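Enoyl-CoA hydratase carB homologue (Streptomyces cattleya, PDB 5O34) probably catalyses a crotonase-type carbon–carbon bond-forming step on a coenzyme A thioester in thienamycin biosynthesis, as its homologue CarB does in carbapenem formation. Local coordinates at residues G54-F60 with V90-Y96; V135-P141 with V248-P253; K140-I146 with C161-G166; I146-G152 with S167-V173. All coordinates share one frame; numbering follows the deposited sequence.

Contact 1 of 4, residues G54-F60 with V90-Y96; sequences GIALAEF and VRCVVLY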
loop_
_atom_site.group_PDB
_atom_site.type_symbol
_atom_site.label_atom_id
_atom_site.label_comp_id
_atom_site.label_asym_id
_atom_site.label_seq_id
_atom_site.Cartn_x
_atom_site.Cartn_y
_atom_site.Cartn_z
ATOM N N GLY A 54 -7.217 31.057 8.472
ATOM C CA GLY A 54 -5.892 30.519 8.208
ATOM C C GLY A 54 -5.955 29.775 6.885
ATOM O O GLY A 54 -4.988 29.131 6.482
ATOM N N ILE A 55 -7.114 29.866 6.198
ATOM C CA ILE A 55 -7.403 29.180 4.937
ATOM C C ILE A 55 -7.070 30.023 3.707
ATOM O O ILE A 55 -7.548 31.147 3.577
ATOM C CB ILE A 55 -8.875 28.667 4.886
ATOM C CG1 ILE A 55 -9.245 27.865 6.154
ATOM C CG2 ILE A 55 -9.171 27.873 3.592
ATOM C CD1 ILE A 55 -10.771 27.765 6.442
ATOM N N ALA A 56 -6.300 29.439 2.782
ATOM C CA ALA A 56 -5.955 30.038 1.508
ATOM C C ALA A 56 -6.571 29.148 0.432
ATOM O O ALA A 56 -6.236 27.965 0.348
ATOM C CB ALA A 56 -4.443 30.100 1.345
ATOM N N LEU A 57 -7.523 29.688 -0.334
ATOM C CA LEU A 57 -8.185 28.968 -1.411
ATOM C C LEU A 57 -7.502 29.321 -2.720
ATOM O O LEU A 57 -7.574 30.463 -3.167
ATOM C CB LEU A 57 -9.708 29.269 -1.445
ATOM C CG LEU A 57 -10.538 28.867 -2.697
ATOM C CD1 LEU A 57 -10.453 27.375 -2.988
ATOM C CD2 LEU A 57 -11.990 29.229 -2.508
ATOM N N ALA A 58 -6.808 28.339 -3.308
ATOM C CA ALA A 58 -6.115 28.466 -4.584
ATOM C C ALA A 58 -7.046 27.903 -5.655
ATOM O O ALA A 58 -7.622 26.832 -5.471
ATOM C CB ALA A 58 -4.803 27.696 -4.551
ATOM N N GLU A 59 -7.223 28.649 -6.752
ATOM C CA GLU A 59 -8.151 28.309 -7.827
ATOM C C GLU A 59 -7.454 28.261 -9.178
ATOM O O GLU A 59 -6.514 29.018 -9.411
ATOM C CB GLU A 59 -9.246 29.377 -7.858
ATOM C CG GLU A 59 -10.639 28.896 -8.216
ATOM C CD GLU A 59 -11.691 29.992 -8.142
ATOM O OE1 GLU A 59 -11.370 31.111 -7.677
ATOM O OE2 GLU A 59 -12.847 29.723 -8.545
ATOM N N PHE A 60 -7.939 27.398 -10.081
ATOM C CA PHE A 60 -7.393 27.281 -11.432
ATOM C C PHE A 60 -8.157 28.211 -12.369
ATOM O O PHE A 60 -9.318 27.953 -12.702
ATOM C CB PHE A 60 -7.393 25.819 -11.916
ATOM C CG PHE A 60 -6.500 24.890 -11.118
ATOM C CD1 PHE A 60 -5.115 25.032 -11.148
ATOM C CD2 PHE A 60 -7.040 23.847 -10.373
ATOM C CE1 PHE A 60 -4.291 24.165 -10.425
ATOM C CE2 PHE A 60 -6.211 22.973 -9.659
ATOM C CZ PHE A 60 -4.843 23.136 -9.693
ATOM N N VAL A 90 -1.182 31.462 7.237
ATOM C CA VAL A 90 -1.784 30.329 6.525
ATOM C C VAL A 90 -1.514 29.027 7.303
ATOM O O VAL A 90 -0.363 28.743 7.654
ATOM C CB VAL A 90 -1.266 30.244 5.056
ATOM C CG1 VAL A 90 -1.796 29.004 4.334
ATOM C CG2 VAL A 90 -1.614 31.506 4.273
ATOM N N ARG A 91 -2.574 28.253 7.579
ATOM C CA ARG A 91 -2.471 26.975 8.286
ATOM C C ARG A 91 -2.987 25.797 7.449
ATOM O O ARG A 91 -2.572 24.661 7.682
ATOM C CB ARG A 91 -3.118 27.034 9.673
ATOM C CG ARG A 91 -2.169 27.637 10.711
ATOM C CD ARG A 91 -2.760 27.777 12.114
ATOM N NE ARG A 91 -4.041 28.487 12.137
ATOM C CZ ARG A 91 -4.194 29.800 11.984
ATOM N NH1 ARG A 91 -3.140 30.580 11.765
ATOM N NH2 ARG A 91 -5.402 30.341 12.029
ATOM N N CYS A 92 -3.839 26.079 6.443
ATOM C CA CYS A 92 -4.371 25.080 5.518
ATOM C C CYS A 92 -4.585 25.673 4.134
ATOM O O CYS A 92 -4.957 26.839 4.015
ATOM C CB CYS A 92 -5.649 24.437 6.053
ATOM S SG CYS A 92 -6.054 22.840 5.280
ATOM N N VAL A 93 -4.360 24.854 3.089
ATOM C CA VAL A 93 -4.513 25.218 1.672
ATOM C C VAL A 93 -5.621 24.362 1.037
ATOM O O VAL A 93 -5.676 23.157 1.282
ATOM C CB VAL A 93 -3.182 25.036 0.893
ATOM C CG1 VAL A 93 -3.304 25.502 -0.549
ATOM C CG2 VAL A 93 -2.013 25.725 1.595
ATOM N N VAL A 94 -6.491 24.985 0.213
ATOM C CA VAL A 94 -7.550 24.302 -0.516
ATOM C C VAL A 94 -7.346 24.572 -2.007
ATOM O O VAL A 94 -7.447 25.719 -2.442
ATOM C CB VAL A 94 -8.989 24.682 -0.041
ATOM C CG1 VAL A 94 -10.066 23.968 -0.867
ATOM C CG2 VAL A 94 -9.179 24.389 1.442
ATOM N N LEU A 95 -7.029 23.518 -2.774
ATOM C CA LEU A 95 -6.886 23.544 -4.225
ATOM C C LEU A 95 -8.249 23.185 -4.786
ATOM O O LEU A 95 -8.813 22.146 -4.430
ATOM C CB LEU A 95 -5.838 22.534 -4.701
ATOM C CG LEU A 95 -4.489 23.085 -5.133
ATOM C CD1 LEU A 95 -3.563 21.951 -5.535
ATOM C CD2 LEU A 95 -4.633 24.089 -6.285
ATOM N N TYR A 96 -8.798 24.065 -5.625
ATOM C CA TYR A 96 -10.146 23.919 -6.152
ATOM C C TYR A 96 -10.204 24.194 -7.649
ATOM O O TYR A 96 -9.649 25.188 -8.128
ATOM C CB TYR A 96 -11.057 24.848 -5.334
ATOM C CG TYR A 96 -12.516 24.895 -5.710
ATOM C CD1 TYR A 96 -13.327 23.773 -5.573
ATOM C CD2 TYR A 96 -13.122 26.095 -6.065
ATOM C CE1 TYR A 96 -14.686 23.823 -5.878
ATOM C CE2 TYR A 96 -14.481 26.164 -6.354
ATOM C CZ TYR A 96 -15.262 25.024 -6.259
ATOM O OH TYR A 96 -16.601 25.081 -6.559
#
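F60 and L95 meet at the C-terminal end of two parallel strands, 55-59 and 92-96. The F60 side chain starts with CG beside the backbone N (chi1 -64°), which turns the ring back along the sheet. Beyond CB, CD2 comes obliquely to Y96 O, at 3.7 Å. CE2 then comes within 3.9 Å of L95 CD2, and the tip, CZ, closes to 3.5 Å of that same methyl. L95 CD2 also reaches A58 CB at 4.0 Å, so one leucine branch bridges the small alanine and the ring, while F103 meets the ring edge-to-face. On the other face, L57 CD1 touches Y96 CB at 3.5 Å and V94 CG1 at 4.0 Å. At the opposite end G54 O takes two amides. R91 N lies in its carbonyl plane on a lone pair at 2.8 Å, and C92 N comes from above that plane at a longer distance. The R91 guanidinium lays one face over G54 CA, while its NE is bound to S241 O. Between these ends the backbone bonds run regularly from A56 to A58. Helix 71-86, which links the strands and packs on A58, F60 and V93, makes this a beta-alpha-beta crossover of the crotonase fold.

Contact 2 of 4, residues V135-P141 with V248-P253; sequences VAAISKP and VQSTRP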
loop_
_atom_site.group_PDB
_atom_site.type_symbol
_atom_site.label_atom_id
_atom_site.label_comp_id
_atom_site.label_asym_id
_atom_site.label_seq_id
_atom_site.Cartn_x
_atom_site.Cartn_y
_atom_site.Cartn_z
ATOM N N VAL A 135 4.348 20.599 -3.712
ATOM C CA VAL A 135 3.007 20.320 -3.171
ATOM C C VAL A 135 3.088 19.284 -2.025
ATOM O O VAL A 135 2.432 19.458 -0.999
ATOM C CB VAL A 135 2.000 19.898 -4.281
ATOM C CG1 VAL A 135 0.654 19.464 -3.693
ATOM C CG2 VAL A 135 1.793 21.027 -5.287
ATOM N N ALA A 136 3.932 18.247 -2.193
ATOM C CA ALA A 136 4.152 17.179 -1.217
ATOM C C ALA A 136 5.178 17.524 -0.123
ATOM O O ALA A 136 5.099 16.958 0.971
ATOM C CB ALA A 136 4.566 15.903 -1.934
ATOM N N ALA A 137 6.134 18.443 -0.400
ATOM C CA ALA A 137 7.172 18.787 0.594
ATOM C C ALA A 137 6.860 19.992 1.507
ATOM O O ALA A 137 7.521 20.115 2.539
ATOM C CB ALA A 137 8.527 18.976 -0.072
ATOM N N ILE A 138 5.874 20.855 1.168
ATOM C CA ILE A 138 5.533 22.014 2.024
ATOM C C ILE A 138 4.999 21.549 3.393
ATOM O O ILE A 138 4.484 20.434 3.501
ATOM C CB ILE A 138 4.615 23.092 1.355
ATOM C CG1 ILE A 138 3.207 22.554 0.981
ATOM C CG2 ILE A 138 5.300 23.759 0.147
ATOM C CD1 ILE A 138 2.083 23.616 1.179
ATOM N N SER A 139 5.174 22.371 4.441
ATOM C CA SER A 139 4.756 22.019 5.799
ATOM C C SER A 139 3.233 22.140 6.050
ATOM O O SER A 139 2.739 21.603 7.044
ATOM C CB SER A 139 5.549 22.824 6.827
ATOM O OG SER A 139 5.038 24.141 6.967
ATOM N N LYS A 140 2.505 22.834 5.155
ATOM C CA LYS A 140 1.060 23.057 5.271
ATOM C C LYS A 140 0.235 21.946 4.598
ATOM O O LYS A 140 0.532 21.597 3.448
ATOM C CB LYS A 140 0.657 24.421 4.642
ATOM C CG LYS A 140 1.603 25.604 4.901
ATOM C CD LYS A 140 1.519 26.113 6.337
ATOM C CE LYS A 140 2.630 27.075 6.657
ATOM N NZ LYS A 140 2.202 28.471 6.431
ATOM N N PRO A 141 -0.860 21.451 5.234
ATOM C CA PRO A 141 -1.710 20.457 4.560
ATOM C C PRO A 141 -2.447 21.090 3.390
ATOM O O PRO A 141 -2.791 22.270 3.431
ATOM C CB PRO A 141 -2.701 20.021 5.648
ATOM C CG PRO A 141 -2.123 20.487 6.909
ATOM C CD PRO A 141 -1.373 21.741 6.584
ATOM N N VAL A 248 0.877 19.985 13.367
ATOM C CA VAL A 248 0.558 19.623 11.989
ATOM C C VAL A 248 1.777 19.813 11.067
ATOM O O VAL A 248 2.084 18.933 10.259
ATOM C CB VAL A 248 -0.693 20.421 11.493
ATOM C CG1 VAL A 248 -0.918 20.248 10.008
ATOM C CG2 VAL A 248 -1.955 20.026 12.259
ATOM N N GLN A 249 2.463 20.958 11.202
ATOM C CA GLN A 249 3.594 21.366 10.369
ATOM C C GLN A 249 4.909 20.638 10.677
ATOM O O GLN A 249 5.795 20.649 9.827
ATOM C CB GLN A 249 3.766 22.889 10.403
ATOM C CG GLN A 249 2.576 23.612 9.738
ATOM C CD GLN A 249 2.495 25.109 9.948
ATOM O OE1 GLN A 249 1.418 25.704 9.866
ATOM N NE2 GLN A 249 3.625 25.767 10.155
ATOM N N SER A 250 5.030 19.980 11.845
ATOM C CA SER A 250 6.212 19.177 12.184
ATOM C C SER A 250 5.975 17.715 11.753
ATOM O O SER A 250 6.884 16.891 11.875
ATOM C CB SER A 250 6.494 19.217 13.685
ATOM O OG SER A 250 6.751 20.529 14.156
ATOM N N THR A 251 4.750 17.393 11.279
ATOM C CA THR A 251 4.332 16.046 10.867
ATOM C C THR A 251 4.247 15.901 9.341
ATOM O O THR A 251 4.883 15.010 8.784
ATOM C CB THR A 251 3.015 15.645 11.583
ATOM O OG1 THR A 251 3.199 15.712 12.999
ATOM C CG2 THR A 251 2.550 14.245 11.215
ATOM N N ARG A 252 3.447 16.768 8.686
ATOM C CA ARG A 252 3.187 16.782 7.244
ATOM C C ARG A 252 4.458 16.603 6.376
ATOM O O ARG A 252 4.463 15.696 5.534
ATOM C CB ARG A 252 2.399 18.050 6.852
ATOM C CG ARG A 252 1.501 17.892 5.630
ATOM C CD ARG A 252 2.148 18.451 4.388
ATOM N NE ARG A 252 1.314 18.240 3.210
ATOM C CZ ARG A 252 1.683 18.513 1.965
ATOM N NH1 ARG A 252 2.883 19.023 1.716
ATOM N NH2 ARG A 252 0.856 18.279 0.957
ATOM N N PRO A 253 5.560 17.383 6.575
ATOM C CA PRO A 253 6.745 17.184 5.720
ATOM C C PRO A 253 7.583 15.938 6.027
ATOM O O PRO A 253 8.220 15.419 5.110
ATOM C CB PRO A 253 7.541 18.477 5.910
ATOM C CG PRO A 253 7.188 18.929 7.263
ATOM C CD PRO A 253 5.766 18.515 7.506
#
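R252 drives its guanidinium into the C-terminal end of helix 120-137, where three hydrogen bonds to two backbone oxygens hold it. NH1 and NH2 both grip V135 O end-on, each at 2.8 Å, and reach it from opposite faces of the carbonyl plane. NH1 also donates to I138 O at 2.8 Å, with I138 the first residue to leave the helix. K140 O lies 3.4 Å above one face of the group. The chain bends at chi2 (-100°), swinging CD to 3.2 Å from I138 O and leading the flat end past S139 and K140. The remaining nitrogen, NE, forms a salt bridge with D162, which balances the charge and, with the three carbonyl bonds, helps fix the rotation. Beside it, Q249 CG packs 3.4 Å from S139 O, and its amide crosses the K140 chain, with OE1 3.6 Å from K140 CD. P141 CG presses tightly on V248 CG1. Further out, D85 takes S139 OG, V90 O and L84 O take K140 NZ, and F177 of the second subunit packs on V248. An arginine at one helix start thus satisfies carbonyls at another's end, joining the crotonase core to the C-terminal helices.

Contact 3 of 4, residues K140-I146 with C161-G166; sequences KPVIAAI and CDYRLG
V142 CG1 and A144 CB form a shallow hollow that C161 SG fills, 3.7 Å from the first and 3.9 Å from the second. The contact is a pair of neighbouring parallel strands, 142-146 and 163-167, in the central sheet of the crotonase fold, and all of its residues are buried. C161 puts SG beside its own backbone N (chi1 -54°), and this swings the sulfur along the neighbouring strand. A144 is low on this face, and R164 CG settles 4.1 Å from its CB before the arginine bends at chi3 and leads its guanidinium off to L219 O. Farther along, I146 rises opposite G166, which offers no side chain. The other face carries I143, Y163 and L165 beside the small A145. I143 CG1 lies near Y163 CB, while the tyrosine ring runs away to stack on H221 and bind E222. Helix 229-242 covers that face, touching I143, Y163 and L165. Backbone bonds from A144 to I146 are all short, those joining L165 to A144 and I146 nearly straight, that from A144 N to Y163 O more bent. The pairing changes where D162 sits as an extra residue between the V142–C161 and I143–Y163 pairs. V142 O is met by D162 N at 3.0 Å. D162 OD2, which also carries the salt bridge to R252, takes V142 N at 2.9 Å on its anti side, 17° out of the carboxylate plane.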
loop_
_atom_site.group_PDB
_atom_site.type_symbol
_atom_site.label_atom_id
_atom_site.label_comp_id
_atom_site.label_asym_id
_atom_site.label_seq_id
_atom_site.Cartn_x
_atom_site.Cartn_y
_atom_site.Cartn_z
ATOM N N LYS A 140 2.505 22.834 5.155
ATOM C CA LYS A 140 1.060 23.057 5.271
ATOM C C LYS A 140 0.235 21.946 4.598
ATOM O O LYS A 140 0.532 21.597 3.448
ATOM C CB LYS A 140 0.657 24.421 4.642
ATOM C CG LYS A 140 1.603 25.604 4.901
ATOM C CD LYS A 140 1.519 26.113 6.337
ATOM C CE LYS A 140 2.630 27.075 6.657
ATOM N NZ LYS A 140 2.202 28.471 6.431
ATOM N N PRO A 141 -0.860 21.451 5.234
ATOM C CA PRO A 141 -1.710 20.457 4.560
ATOM C C PRO A 141 -2.447 21.090 3.390
ATOM O O PRO A 141 -2.791 22.270 3.431
ATOM C CB PRO A 141 -2.701 20.021 5.648
ATOM C CG PRO A 141 -2.123 20.487 6.909
ATOM C CD PRO A 141 -1.373 21.741 6.584
ATOM N N VAL A 142 -2.658 20.302 2.337
ATOM C CA VAL A 142 -3.323 20.743 1.115
ATOM C C VAL A 142 -4.533 19.847 0.866
ATOM O O VAL A 142 -4.402 18.625 0.862
ATOM C CB VAL A 142 -2.349 20.757 -0.102
ATOM C CG1 VAL A 142 -2.991 21.416 -1.317
ATOM C CG2 VAL A 142 -1.029 21.447 0.247
ATOM N N ILE A 143 -5.704 20.463 0.645
ATOM C CA ILE A 143 -6.952 19.760 0.349
ATOM C C ILE A 143 -7.287 19.972 -1.111
ATOM O O ILE A 143 -7.366 21.108 -1.538
ATOM C CB ILE A 143 -8.127 20.226 1.256
ATOM C CG1 ILE A 143 -7.834 19.981 2.744
ATOM C CG2 ILE A 143 -9.465 19.583 0.831
ATOM C CD1 ILE A 143 -8.731 20.787 3.676
ATOM N N ALA A 144 -7.503 18.898 -1.872
ATOM C CA ALA A 144 -7.931 19.004 -3.261
ATOM C C ALA A 144 -9.455 18.787 -3.290
ATOM O O ALA A 144 -9.949 17.841 -2.679
ATOM C CB ALA A 144 -7.223 17.971 -4.119
ATOM N N ALA A 145 -10.196 19.713 -3.922
ATOM C CA ALA A 145 -11.660 19.656 -4.035
ATOM C C ALA A 145 -12.018 19.464 -5.509
ATOM O O ALA A 145 -11.802 20.353 -6.333
ATOM C CB ALA A 145 -12.285 20.918 -3.467
ATOM N N ILE A 146 -12.471 18.246 -5.839
ATOM C CA ILE A 146 -12.755 17.769 -7.196
ATOM C C ILE A 146 -14.279 17.685 -7.465
ATOM O O ILE A 146 -14.990 16.953 -6.774
ATOM C CB ILE A 146 -11.983 16.428 -7.435
ATOM C CG1 ILE A 146 -10.503 16.547 -6.964
ATOM C CG2 ILE A 146 -12.054 15.988 -8.896
ATOM C CD1 ILE A 146 -9.659 15.234 -6.871
ATOM N N CYS A 161 -1.652 15.983 -2.716
ATOM C CA CYS A 161 -2.410 16.593 -1.614
ATOM C C CYS A 161 -2.738 15.568 -0.520
ATOM O O CYS A 161 -2.848 14.372 -0.799
ATOM C CB CYS A 161 -3.672 17.284 -2.134
ATOM S SG CYS A 161 -3.372 18.485 -3.460
ATOM N N ASP A 162 -2.905 16.046 0.721
ATOM C CA ASP A 162 -3.197 15.227 1.898
ATOM C C ASP A 162 -4.637 14.748 2.005
ATOM O O ASP A 162 -4.897 13.848 2.799
ATOM C CB ASP A 162 -2.841 15.994 3.175
ATOM C CG ASP A 162 -1.462 16.592 3.127
ATOM O OD1 ASP A 162 -0.497 15.884 3.499
ATOM O OD2 ASP A 162 -1.331 17.727 2.626
ATOM N N TYR A 163 -5.581 15.371 1.272
ATOM C CA TYR A 163 -6.997 15.018 1.351
ATOM C C TYR A 163 -7.685 15.380 0.055
ATOM O O TYR A 163 -7.684 16.538 -0.348
ATOM C CB TYR A 163 -7.670 15.729 2.546
ATOM C CG TYR A 163 -8.880 15.026 3.138
ATOM C CD1 TYR A 163 -8.790 14.337 4.347
ATOM C CD2 TYR A 163 -10.135 15.129 2.540
ATOM C CE1 TYR A 163 -9.912 13.736 4.926
ATOM C CE2 TYR A 163 -11.260 14.526 3.105
ATOM C CZ TYR A 163 -11.145 13.836 4.301
ATOM O OH TYR A 163 -12.260 13.254 4.856
ATOM N N ARG A 164 -8.247 14.377 -0.615
ATOM C CA ARG A 164 -8.974 14.581 -1.857
ATOM C C ARG A 164 -10.461 14.421 -1.586
ATOM O O ARG A 164 -10.923 13.357 -1.165
ATOM C CB ARG A 164 -8.475 13.633 -2.955
ATOM C CG ARG A 164 -7.025 13.902 -3.345
ATOM C CD ARG A 164 -6.459 12.844 -4.271
ATOM N NE ARG A 164 -6.289 11.543 -3.621
ATOM C CZ ARG A 164 -5.252 11.198 -2.866
ATOM N NH1 ARG A 164 -4.278 12.068 -2.624
ATOM N NH2 ARG A 164 -5.185 9.983 -2.340
ATOM N N LEU A 165 -11.192 15.514 -1.760
ATOM C CA LEU A 165 -12.629 15.571 -1.566
ATOM C C LEU A 165 -13.283 15.623 -2.931
ATOM O O LEU A 165 -13.000 16.520 -3.733
ATOM C CB LEU A 165 -12.980 16.791 -0.721
ATOM C CG LEU A 165 -14.441 16.992 -0.331
ATOM C CD1 LEU A 165 -14.933 15.900 0.613
ATOM C CD2 LEU A 165 -14.616 18.328 0.317
ATOM N N GLY A 166 -14.107 14.621 -3.206
ATOM C CA GLY A 166 -14.782 14.520 -4.485
ATOM C C GLY A 166 -16.279 14.712 -4.400
ATOM O O GLY A 166 -16.907 14.319 -3.411
#

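Contact 4 of 4, residues I146-G152 with S167-V173; sequences IDGYAIG and SEQARLV
S167 OG does two jobs at once: it donates to D147 OD1 at 2.9 Å and accepts from Q169 N, two residues on, at 3.1 Å, making an ST turn. The hydroxyl meets the carboxylate oxygen from above the carboxylate plane, 36° out of it. To make both bonds it stands between its own backbone N and carbonyl carbon (chi1 76°). The ST turn overlaps a type I beta turn from S167 to A170, which carries the chain from strand 163-167 toward the next short strand. S167 N also donates to I146 O at 2.8 Å, and A170 CB tucks against I146 CG2. G148 O receives R171 N from well above its carbonyl plane, and from there strands 149-151 and 171-173 run parallel through A150 N, A150 O and G152 N. Over their outer face the Y149 ring lies flat on the start of the R171 chain: R171 CB sits 4.2 Å from the ring centroid, only 11° off the normal, a CH-pi contact. V173 CG2 comes to the edge of the same ring and touches I151 CG1 at 3.9 Å. Beyond the ring, E208 takes R171 NE in a salt bridge and receives a weak bond from Y149 OH. On the other face A150 CB meets L172 CD1, and L172 continues onto L155 of helix 152-158 and W209. Strand 209-210, antiparallel, flanks 171-173 and completes this small sheet.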
loop_
_atom_site.group_PDB
_atom_site.type_symbol
_atom_site.label_atom_id
_atom_site.label_comp_id
_atom_site.label_asym_id
_atom_site.label_seq_id
_atom_site.Cartn_x
_atom_site.Cartn_y
_atom_site.Cartn_z
ATOM N N ILE A 146 -12.471 18.246 -5.839
ATOM C CA ILE A 146 -12.755 17.769 -7.196
ATOM C C ILE A 146 -14.279 17.685 -7.465
ATOM O O ILE A 146 -14.990 16.953 -6.774
ATOM C CB ILE A 146 -11.983 16.428 -7.435
ATOM C CG1 ILE A 146 -10.503 16.547 -6.964
ATOM C CG2 ILE A 146 -12.054 15.988 -8.896
ATOM C CD1 ILE A 146 -9.659 15.234 -6.871
ATOM N N ASP A 147 -14.770 18.483 -8.433
ATOM C CA ASP A 147 -16.191 18.548 -8.824
ATOM C C ASP A 147 -16.443 17.978 -10.212
ATOM O O ASP A 147 -17.584 17.957 -10.681
ATOM C CB ASP A 147 -16.737 19.990 -8.765
ATOM C CG ASP A 147 -18.220 20.111 -8.394
ATOM O OD1 ASP A 147 -18.977 19.130 -8.592
ATOM O OD2 ASP A 147 -18.621 21.182 -7.907
ATOM N N GLY A 148 -15.388 17.525 -10.865
ATOM C CA GLY A 148 -15.508 16.955 -12.194
ATOM C C GLY A 148 -14.389 15.997 -12.497
ATOM O O GLY A 148 -13.891 15.302 -11.611
ATOM N N TYR A 149 -13.995 15.963 -13.753
ATOM C CA TYR A 149 -12.912 15.130 -14.231
ATOM C C TYR A 149 -11.544 15.543 -13.655
ATOM O O TYR A 149 -11.238 16.731 -13.554
ATOM C CB TYR A 149 -12.864 15.178 -15.755
ATOM C CG TYR A 149 -13.763 14.183 -16.450
ATOM C CD1 TYR A 149 -15.087 14.498 -16.750
ATOM C CD2 TYR A 149 -13.267 12.957 -16.886
ATOM C CE1 TYR A 149 -15.903 13.603 -17.446
ATOM C CE2 TYR A 149 -14.067 12.061 -17.594
ATOM C CZ TYR A 149 -15.387 12.384 -17.867
ATOM O OH TYR A 149 -16.178 11.488 -18.553
ATOM N N ALA A 150 -10.743 14.542 -13.272
ATOM C CA ALA A 150 -9.361 14.658 -12.804
ATOM C C ALA A 150 -8.625 13.612 -13.647
ATOM O O ALA A 150 -8.736 12.407 -13.405
ATOM C CB ALA A 150 -9.271 14.340 -11.313
ATOM N N ILE A 151 -7.998 14.083 -14.727
ATOM C CA ILE A 151 -7.304 13.283 -15.744
ATOM C C ILE A 151 -5.790 13.595 -15.753
ATOM O O ILE A 151 -5.403 14.745 -15.528
ATOM C CB ILE A 151 -7.951 13.564 -17.139
ATOM C CG1 ILE A 151 -9.491 13.371 -17.128
ATOM C CG2 ILE A 151 -7.305 12.748 -18.266
ATOM C CD1 ILE A 151 -10.222 13.998 -18.359
ATOM N N GLY A 152 -4.972 12.574 -16.045
ATOM C CA GLY A 152 -3.516 12.658 -16.158
ATOM C C GLY A 152 -2.823 13.527 -15.130
ATOM O O GLY A 152 -2.834 13.209 -13.931
ATOM N N SER A 167 -16.855 15.331 -5.437
ATOM C CA SER A 167 -18.302 15.459 -5.565
ATOM C C SER A 167 -18.726 14.135 -6.219
ATOM O O SER A 167 -17.869 13.437 -6.774
ATOM C CB SER A 167 -18.671 16.636 -6.465
ATOM O OG SER A 167 -18.482 16.351 -7.843
ATOM N N GLU A 168 -20.017 13.789 -6.198
ATOM C CA GLU A 168 -20.405 12.535 -6.845
ATOM C C GLU A 168 -20.344 12.633 -8.401
ATOM O O GLU A 168 -20.552 11.630 -9.087
ATOM C CB GLU A 168 -21.736 12.009 -6.307
ATOM C CG GLU A 168 -21.527 11.169 -5.047
ATOM C CD GLU A 168 -22.300 11.576 -3.801
ATOM O OE1 GLU A 168 -21.771 11.371 -2.683
ATOM O OE2 GLU A 168 -23.446 12.063 -3.934
ATOM N N GLN A 169 -19.922 13.806 -8.923
ATOM C CA GLN A 169 -19.695 14.091 -10.347
ATOM C C GLN A 169 -18.209 13.864 -10.694
ATOM O O GLN A 169 -17.840 13.878 -11.877
ATOM C CB GLN A 169 -20.092 15.551 -10.691
ATOM C CG GLN A 169 -21.596 15.850 -10.652
ATOM C CD GLN A 169 -22.403 15.020 -11.626
ATOM O OE1 GLN A 169 -23.006 14.003 -11.259
ATOM N NE2 GLN A 169 -22.453 15.447 -12.885
ATOM N N ALA A 170 -17.361 13.674 -9.656
ATOM C CA ALA A 170 -15.925 13.446 -9.824
ATOM C C ALA A 170 -15.673 12.127 -10.542
ATOM O O ALA A 170 -16.271 11.105 -10.204
ATOM C CB ALA A 170 -15.210 13.473 -8.477
ATOM N N ARG A 171 -14.854 12.184 -11.598
ATOM C CA ARG A 171 -14.470 11.030 -12.407
ATOM C C ARG A 171 -12.946 11.059 -12.574
ATOM O O ARG A 171 -12.386 12.074 -12.982
ATOM C CB ARG A 171 -15.256 10.984 -13.734
ATOM C CG ARG A 171 -16.733 10.646 -13.497
ATOM C CD ARG A 171 -17.587 10.568 -14.750
ATOM N NE ARG A 171 -17.358 9.329 -15.497
ATOM C CZ ARG A 171 -17.943 8.160 -15.240
ATOM N NH1 ARG A 171 -18.803 8.043 -14.232
ATOM N NH2 ARG A 171 -17.664 7.095 -15.981
ATOM N N LEU A 172 -12.268 9.983 -12.144
ATOM C CA LEU A 172 -10.799 9.891 -12.134
ATOM C C LEU A 172 -10.279 8.981 -13.259
ATOM O O LEU A 172 -10.816 7.891 -13.444
ATOM C CB LEU A 172 -10.353 9.395 -10.742
ATOM C CG LEU A 172 -10.228 10.428 -9.585
ATOM C CD1 LEU A 172 -11.453 11.314 -9.405
ATOM C CD2 LEU A 172 -9.991 9.742 -8.286
ATOM N N VAL A 173 -9.281 9.451 -14.049
ATOM C CA VAL A 173 -8.742 8.711 -15.187
ATOM C C VAL A 173 -7.239 8.923 -15.292
ATOM O O VAL A 173 -6.719 10.017 -15.077
ATOM C CB VAL A 173 -9.431 9.083 -16.555
ATOM C CG1 VAL A 173 -9.538 7.883 -17.494
ATOM C CG2 VAL A 173 -10.800 9.744 -16.365
#

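From the N terminus, contact 1 is the first to close, bringing strand 92-96 beside strand 55-59 across helix 71-86. The chain then runs through helix 120-137 into contact 2, whose partner returns only 106 residues later at the head of the C-terminal helices. Contacts 3 and 4 both fall within that long excursion. They alternate along the sequence, sharing I146: 142-146 leads to 149-151, and 163-167 leads in the same way to 171-173, carrying the pairing from the central sheet into a small second one. Contact 1 joins contact 3 through strands 92-96 and 142-146, while K140 and P141 and the R252–D162 salt bridge couple contact 2 to contact 3.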